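Side-chain contacts in glutathione S-transferase (Acinetobacter baumannii, PDB 4MP4), which probably conjugates glutathione to electrophilic substrates, using a thioredoxin-like N-terminal domain and an all-helical C-terminal domain: residues A[16-19]-A[20-23]; A[111-114]-A[115-119]; A[173-176]-A[177-181]. One frame throughout, in Å; residues are numbered along the deposited sequence.

Overall arrangement
The three contacts lie in series along the chain. Contact 1 opens helix 19-30 of the thioredoxin-like N-terminal domain; contacts 2 and 3 both belong to the helical C-terminal domain, at the short helix 113-118 and at the end of helix 165-178. The centres of contacts 2 and 3 are about 12 Å apart, and the two are joined directly, by polar and apolar side chains alike. The centre of contact 1 sits about 16 Å from that of contact 2 and 15 Å from that of contact 3, touching contact 2 where Y20 OH approaches R116 NH2. The structure is an apo form; in relatives, glutathione binds beside the start of the first helix, which contact 1 builds.

Contact 1 (A[16-19]-A[20-23]); sequences FLSP and YAFT
The pyrrolidine ring of P19 lies under the phenol ring of Y20, with CG over one face, 3.7 Å from the ring centroid and 15° off the normal, a CH-pi contact at the N-terminus of the first helix of the thioredoxin-like domain. The methylene is offset toward the rim and comes nearest to CE2 of Y20. With CG of Y20 anti to its own carbonyl carbon (chi1 -43°), the ring leans back over the preceding residue; R109 adds a cation-pi contact to the same ring.

S18 is the N-cap. Its OG lies opposite its backbone N (chi1 170°), which brings it beside the carbonyl carbon and within reach of the first-turn amides: it accepts a nearly straight bond from A21 N at 3.1 Å and a weak, bent one from Y20 N. The S18 carbonyl then takes F22 N, while D13 holds the backbone of L17 and S18 from the preceding strand end. As in other glutathione transferases, this helix start probably lies beside the glutathione site.

L172 of helix 165-178 packs on both P19 and F22. The carbonyl of P19 approaches the F22 ring at its edge and is gripped twice by T23: the backbone N donates at 3.1 Å, and OG1 donates to the same P19 O at 2.7 Å.

Contact 2 (A[111-114]-A[115-119]); sequences DLVA and LRTER
R116 reaches back along helix 113-118 and holds the carbonyl of D111 with two nitrogens, side-on: NH1 lies 3.1 Å and NE 3.2 Å from D111 O, which sits close to the guanidinium plane. The bonds span the junction of two helices in the all-helical C-terminal domain, for D111 follows helix 95-110 and L112 is the N-cap residue of helix 113-118. The two donors approach that oxygen differently, NE nearly along the C=O axis and NH1 from well above the carbonyl plane. A bend at chi3 (-76°) turns the end of the arginine toward the helix start, where V113 CG2 packs against NH1.

T117, one turn after V113, places OG1 anti to its carbonyl carbon (chi1 -60°) and donates it to V113 O at 2.9 Å. Its backbone N reaches the same oxygen from the other face of the carbonyl plane. The side chains of V113 and T117 lie side by side, pointing the same way.

The next shell positions this turn. The carboxylate of D111 forms a salt bridge with K143 and accepts from W107, fixing the residue whose carbonyl R116 grips; K60 of the second subunit packs on D111. L112 and L115 face M173 and A140, with L115 also on L144 and L177, so the apolar side of the helix is embedded between helices 135-151 and 165-178. R119 pairs with D182 and donates to T131 O. E118, extended beyond CG, bonds S134 OG through OE2, which also lies 3.7 Å from A114 CB.

Contact 3 (A[173-176]-A[177-181]); sequences MLQR and LIQNG
Q175 and Q179, one turn apart, are joined through their side-chain amides: NE2 of Q179 donates to OE1 of Q175 at 2.8 Å in a fairly straight bond. The two side chains cross obliquely, with their amide planes 79° apart. The acceptor lies in the amide plane of Q179, whereas the donor is tilted from the plane of the Q175 carbonyl. Both chains bend at chi2 (-73° in Q175, -58° in Q179), which folds each amide back toward the other, and CG of Q179 also rests against Q175 OE1, at 3.2 Å. W196 and I124 pack on Q175, whereas Q179 is exposed.

Backbone bonds carry the same turn. L174 O receives two amides at 2.9 Å, L177 N from high above its carbonyl plane and I178 N within that plane, so the carbonyl is shared between a shorter and a normal helical step. Q179 N returns to Q175 O.

Among apolar groups, CD1 of I178 lies over the backbone of L174 and reaches its CB at 4.0 Å. K189 and A192 touch I178 from helix 186-196, and Y191 of that helix lies on L174; L177 turns to A141 and F145 of helix 135-151, joining three helices of the C-terminal domain.

The polar ends of R176 and N180 find partners in neighbouring segments: R176 NE donates to R119 O, and N180 OD1 accepts from K129 N.

G181, with positive phi, sends its N back to I178 O at 3.1 Å and weakly to L177 O. The positive phi and the two returning bonds define a Schellman motif, which terminates helix 165-178.

Contact 1 (A[16-19]-A[20-23])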
loop_
_atom_site.group_PDB
_atom_site.type_symbol
_atom_site.label_atom_id
_atom_site.label_comp_id
_atom_site.label_asym_id
_atom_site.label_seq_id
_atom_site.Cartn_x
_atom_site.Cartn_y
_atom_site.Cartn_z
ATOM N N PHE A 16 10.365 -16.645 9.149
ATOM C CA PHE A 16 9.778 -16.721 7.807
ATOM C C PHE A 16 8.252 -16.652 7.786
ATOM O O PHE A 16 7.621 -17.258 6.931
ATOM C CB PHE A 16 10.224 -17.999 7.104
ATOM C CG PHE A 16 11.647 -17.979 6.663
ATOM C CD1 PHE A 16 12.685 -18.011 7.602
ATOM C CD2 PHE A 16 11.963 -17.933 5.312
ATOM C CE1 PHE A 16 14.014 -17.983 7.203
ATOM C CE2 PHE A 16 13.296 -17.918 4.899
ATOM C CZ PHE A 16 14.322 -17.940 5.848
ATOM N N LEU A 17 7.669 -15.916 8.726
ATOM C CA LEU A 17 6.220 -15.790 8.835
ATOM C C LEU A 17 5.672 -14.633 8.012
ATOM O O LEU A 17 4.466 -14.530 7.821
ATOM C CB LEU A 17 5.809 -15.574 10.294
ATOM C CG LEU A 17 6.144 -16.661 11.316
ATOM C CD1 LEU A 17 5.538 -16.302 12.643
ATOM C CD2 LEU A 17 5.647 -18.035 10.851
ATOM N N SER A 18 6.550 -13.758 7.539
ATOM C CA SER A 18 6.122 -12.557 6.839
ATOM C C SER A 18 5.501 -12.849 5.477
ATOM O O SER A 18 6.119 -13.487 4.635
ATOM C CB SER A 18 7.298 -11.595 6.657
ATOM O OG SER A 18 6.941 -10.539 5.788
ATOM N N PRO A 19 4.275 -12.362 5.250
ATOM C CA PRO A 19 3.630 -12.549 3.945
ATOM C C PRO A 19 4.248 -11.642 2.854
ATOM O O PRO A 19 4.206 -11.988 1.671
ATOM C CB PRO A 19 2.175 -12.158 4.228
ATOM C CG PRO A 19 2.303 -11.109 5.328
ATOM C CD PRO A 19 3.431 -11.603 6.195
ATOM N N TYR A 20 4.818 -10.506 3.242
ATOM C CA TYR A 20 5.418 -9.599 2.258
ATOM C C TYR A 20 6.828 -10.026 1.855
ATOM O O TYR A 20 7.206 -9.859 0.703
ATOM C CB TYR A 20 5.350 -8.143 2.746
ATOM C CG TYR A 20 3.999 -7.889 3.351
ATOM C CD1 TYR A 20 2.850 -7.918 2.563
ATOM C CD2 TYR A 20 3.858 -7.702 4.717
ATOM C CE1 TYR A 20 1.601 -7.744 3.124
ATOM C CE2 TYR A 20 2.614 -7.526 5.287
ATOM C CZ TYR A 20 1.491 -7.546 4.489
ATOM O OH TYR A 20 0.261 -7.386 5.063
ATOM N N ALA A 21 7.584 -10.602 2.793
ATOM C CA ALA A 21 8.877 -11.206 2.463
ATOM C C ALA A 21 8.625 -12.367 1.522
ATOM O O ALA A 21 9.328 -12.532 0.521
ATOM C CB ALA A 21 9.607 -11.700 3.713
ATOM N N PHE A 22 7.626 -13.180 1.863
ATOM C CA PHE A 22 7.196 -14.262 0.989
ATOM C C PHE A 22 6.970 -13.757 -0.445
ATOM O O PHE A 22 7.482 -14.320 -1.412
ATOM C CB PHE A 22 5.935 -14.912 1.561
ATOM C CG PHE A 22 5.125 -15.688 0.559
ATOM C CD1 PHE A 22 5.522 -16.953 0.156
ATOM C CD2 PHE A 22 3.952 -15.163 0.038
ATOM C CE1 PHE A 22 4.761 -17.685 -0.751
ATOM C CE2 PHE A 22 3.194 -15.884 -0.879
ATOM C CZ PHE A 22 3.596 -17.151 -1.268
ATOM N N THR A 23 6.241 -12.660 -0.559
ATOM C CA THR A 23 5.844 -12.098 -1.845
ATOM C C THR A 23 7.023 -11.618 -2.717
ATOM O O THR A 23 7.037 -11.823 -3.941
ATOM C CB THR A 23 4.863 -10.952 -1.598
ATOM O OG1 THR A 23 3.710 -11.475 -0.922
ATOM C CG2 THR A 23 4.452 -10.296 -2.890
#

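Contact 2 (A[111-114]-A[115-119])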
loop_
_atom_site.group_PDB
_atom_site.type_symbol
_atom_site.label_atom_id
_atom_site.label_comp_id
_atom_site.label_asym_id
_atom_site.label_seq_id
_atom_site.Cartn_x
_atom_site.Cartn_y
_atom_site.Cartn_z
ATOM N N ASP A 111 -6.559 -3.340 3.521
ATOM C CA ASP A 111 -7.883 -3.683 4.020
ATOM C C ASP A 111 -7.828 -5.069 4.672
ATOM O O ASP A 111 -6.738 -5.624 4.868
ATOM C CB ASP A 111 -8.906 -3.627 2.893
ATOM C CG ASP A 111 -10.337 -3.759 3.386
ATOM O OD1 ASP A 111 -10.572 -3.589 4.606
ATOM O OD2 ASP A 111 -11.226 -4.042 2.554
ATOM N N LEU A 112 -8.993 -5.614 5.015
ATOM C CA LEU A 112 -9.108 -6.943 5.610
ATOM C C LEU A 112 -8.360 -7.003 6.933
ATOM O O LEU A 112 -7.861 -8.046 7.310
ATOM C CB LEU A 112 -8.612 -8.024 4.636
ATOM C CG LEU A 112 -9.282 -7.985 3.260
ATOM C CD1 LEU A 112 -8.767 -9.102 2.339
ATOM C CD2 LEU A 112 -10.780 -8.090 3.418
ATOM N N VAL A 113 -8.282 -5.869 7.620
ATOM C CA VAL A 113 -7.537 -5.754 8.874
ATOM C C VAL A 113 -7.934 -6.818 9.901
ATOM O O VAL A 113 -7.068 -7.432 10.533
ATOM C CB VAL A 113 -7.698 -4.327 9.513
ATOM C CG1 VAL A 113 -6.859 -4.181 10.781
ATOM C CG2 VAL A 113 -7.319 -3.241 8.523
ATOM N N ALA A 114 -9.231 -7.042 10.073
ATOM C CA ALA A 114 -9.674 -8.026 11.057
ATOM C C ALA A 114 -9.152 -9.431 10.732
ATOM O O ALA A 114 -8.708 -10.173 11.624
ATOM C CB ALA A 114 -11.181 -8.019 11.178
ATOM N N LEU A 115 -9.189 -9.771 9.446
ATOM C CA LEU A 115 -8.742 -11.075 8.961
ATOM C C LEU A 115 -7.253 -11.321 9.208
ATOM O O LEU A 115 -6.860 -12.375 9.740
ATOM C CB LEU A 115 -9.058 -11.209 7.474
ATOM C CG LEU A 115 -8.702 -12.526 6.796
ATOM C CD1 LEU A 115 -9.317 -13.687 7.564
ATOM C CD2 LEU A 115 -9.162 -12.506 5.335
ATOM N N ARG A 116 -6.428 -10.351 8.824
ATOM C CA ARG A 116 -4.988 -10.441 9.054
ATOM C C ARG A 116 -4.666 -10.530 10.545
ATOM O O ARG A 116 -3.806 -11.297 10.957
ATOM C CB ARG A 116 -4.256 -9.267 8.402
ATOM C CG ARG A 116 -4.222 -9.358 6.880
ATOM C CD ARG A 116 -3.433 -8.213 6.249
ATOM N NE ARG A 116 -4.179 -6.959 6.260
ATOM C CZ ARG A 116 -3.726 -5.815 6.773
ATOM N NH1 ARG A 116 -4.486 -4.734 6.738
ATOM N NH2 ARG A 116 -2.514 -5.745 7.317
ATOM N N THR A 117 -5.378 -9.758 11.352
ATOM C CA THR A 117 -5.163 -9.760 12.793
ATOM C C THR A 117 -5.592 -11.087 13.441
ATOM O O THR A 117 -4.887 -11.615 14.286
ATOM C CB THR A 117 -5.934 -8.605 13.459
ATOM O OG1 THR A 117 -5.482 -7.364 12.922
ATOM C CG2 THR A 117 -5.714 -8.596 14.944
ATOM N N GLU A 118 -6.737 -11.623 13.030
ATOM C CA GLU A 118 -7.332 -12.778 13.701
ATOM C C GLU A 118 -6.844 -14.093 13.107
ATOM O O GLU A 118 -7.075 -15.166 13.670
ATOM C CB GLU A 118 -8.876 -12.694 13.648
ATOM C CG GLU A 118 -9.458 -11.507 14.459
ATOM C CD GLU A 118 -10.965 -11.296 14.285
ATOM O OE1 GLU A 118 -11.726 -12.282 14.191
ATOM O OE2 GLU A 118 -11.393 -10.125 14.243
ATOM N N ARG A 119 -6.199 -14.010 11.947
ATOM C CA ARG A 119 -5.645 -15.189 11.306
ATOM C C ARG A 119 -4.257 -14.865 10.789
ATOM O O ARG A 119 -4.052 -14.746 9.576
ATOM C CB ARG A 119 -6.541 -15.666 10.156
ATOM C CG ARG A 119 -7.948 -16.123 10.572
ATOM C CD ARG A 119 -7.891 -17.460 11.312
ATOM N NE ARG A 119 -9.208 -18.010 11.611
ATOM C CZ ARG A 119 -9.810 -17.912 12.795
ATOM N NH1 ARG A 119 -9.219 -17.272 13.799
ATOM N NH2 ARG A 119 -11.009 -18.456 12.973
#

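Contact 3 (A[173-176]-A[177-181])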
loop_
_atom_site.group_PDB
_atom_site.type_symbol
_atom_site.label_atom_id
_atom_site.label_comp_id
_atom_site.label_asym_id
_atom_site.label_seq_id
_atom_site.Cartn_x
_atom_site.Cartn_y
_atom_site.Cartn_z
ATOM N N MET A 173 -3.599 -15.104 1.354
ATOM C CA MET A 173 -4.725 -14.529 2.088
ATOM C C MET A 173 -5.788 -15.574 2.329
ATOM O O MET A 173 -6.274 -15.711 3.451
ATOM C CB MET A 173 -5.326 -13.341 1.335
ATOM C CG MET A 173 -6.294 -12.528 2.164
ATOM S SD MET A 173 -5.601 -11.777 3.673
ATOM C CE MET A 173 -4.861 -10.272 3.063
ATOM N N LEU A 174 -6.143 -16.319 1.286
ATOM C CA LEU A 174 -7.150 -17.369 1.427
ATOM C C LEU A 174 -6.678 -18.498 2.357
ATOM O O LEU A 174 -7.473 -19.081 3.096
ATOM C CB LEU A 174 -7.552 -17.923 0.058
ATOM C CG LEU A 174 -8.410 -17.034 -0.845
ATOM C CD1 LEU A 174 -8.414 -17.567 -2.271
ATOM C CD2 LEU A 174 -9.816 -16.990 -0.312
ATOM N N GLN A 175 -5.374 -18.773 2.329
ATOM C CA GLN A 175 -4.779 -19.830 3.120
ATOM C C GLN A 175 -4.885 -19.549 4.613
ATOM O O GLN A 175 -4.932 -20.480 5.417
ATOM C CB GLN A 175 -3.319 -20.063 2.711
ATOM C CG GLN A 175 -3.144 -20.984 1.478
ATOM C CD GLN A 175 -3.435 -22.458 1.780
ATOM O OE1 GLN A 175 -4.468 -22.799 2.352
ATOM N NE2 GLN A 175 -2.514 -23.330 1.403
ATOM N N ARG A 176 -4.942 -18.272 4.974
ATOM C CA ARG A 176 -5.131 -17.869 6.364
ATOM C C ARG A 176 -6.425 -18.469 6.883
ATOM O O ARG A 176 -6.544 -18.818 8.052
ATOM C CB ARG A 176 -5.185 -16.332 6.501
ATOM C CG ARG A 176 -3.965 -15.629 5.969
ATOM C CD ARG A 176 -4.113 -14.101 5.946
ATOM N NE ARG A 176 -3.489 -13.572 7.143
ATOM C CZ ARG A 176 -2.426 -12.788 7.158
ATOM N NH1 ARG A 176 -1.891 -12.373 6.030
ATOM N NH2 ARG A 176 -1.929 -12.397 8.317
ATOM N N LEU A 177 -7.392 -18.609 5.992
ATOM C CA LEU A 177 -8.689 -19.144 6.354
ATOM C C LEU A 177 -8.719 -20.660 6.199
ATOM O O LEU A 177 -9.170 -21.392 7.086
ATOM C CB LEU A 177 -9.747 -18.510 5.462
ATOM C CG LEU A 177 -10.094 -17.064 5.788
ATOM C CD1 LEU A 177 -10.916 -16.458 4.659
ATOM C CD2 LEU A 177 -10.863 -17.017 7.112
ATOM N N ILE A 178 -8.233 -21.127 5.060
ATOM C CA ILE A 178 -8.265 -22.543 4.734
ATOM C C ILE A 178 -7.487 -23.378 5.752
ATOM O O ILE A 178 -8.010 -24.344 6.313
ATOM C CB ILE A 178 -7.719 -22.781 3.319
ATOM C CG1 ILE A 178 -8.645 -22.107 2.291
ATOM C CG2 ILE A 178 -7.585 -24.263 3.047
ATOM C CD1 ILE A 178 -8.008 -21.835 0.958
ATOM N N GLN A 179 -6.253 -22.974 6.017
ATOM C CA GLN A 179 -5.371 -23.754 6.868
ATOM C C GLN A 179 -5.807 -23.729 8.320
ATOM O O GLN A 179 -5.398 -24.588 9.107
ATOM C CB GLN A 179 -3.928 -23.267 6.729
ATOM C CG GLN A 179 -3.406 -23.437 5.327
ATOM C CD GLN A 179 -3.496 -24.890 4.917
ATOM O OE1 GLN A 179 -3.261 -25.762 5.735
ATOM N NE2 GLN A 179 -3.876 -25.157 3.672
ATOM N N ASN A 180 -6.642 -22.748 8.667
ATOM C CA ASN A 180 -7.134 -22.619 10.030
ATOM C C ASN A 180 -8.432 -23.379 10.267
ATOM O O ASN A 180 -8.848 -23.564 11.404
ATOM C CB ASN A 180 -7.275 -21.150 10.417
ATOM C CG ASN A 180 -7.425 -20.948 11.926
ATOM O OD1 ASN A 180 -6.435 -20.861 12.663
ATOM N ND2 ASN A 180 -8.659 -20.867 12.384
ATOM N N GLY A 181 -9.065 -23.835 9.193
ATOM C CA GLY A 181 -10.265 -24.641 9.315
ATOM C C GLY A 181 -11.532 -23.887 8.990
ATOM O O GLY A 181 -12.597 -24.487 8.886
#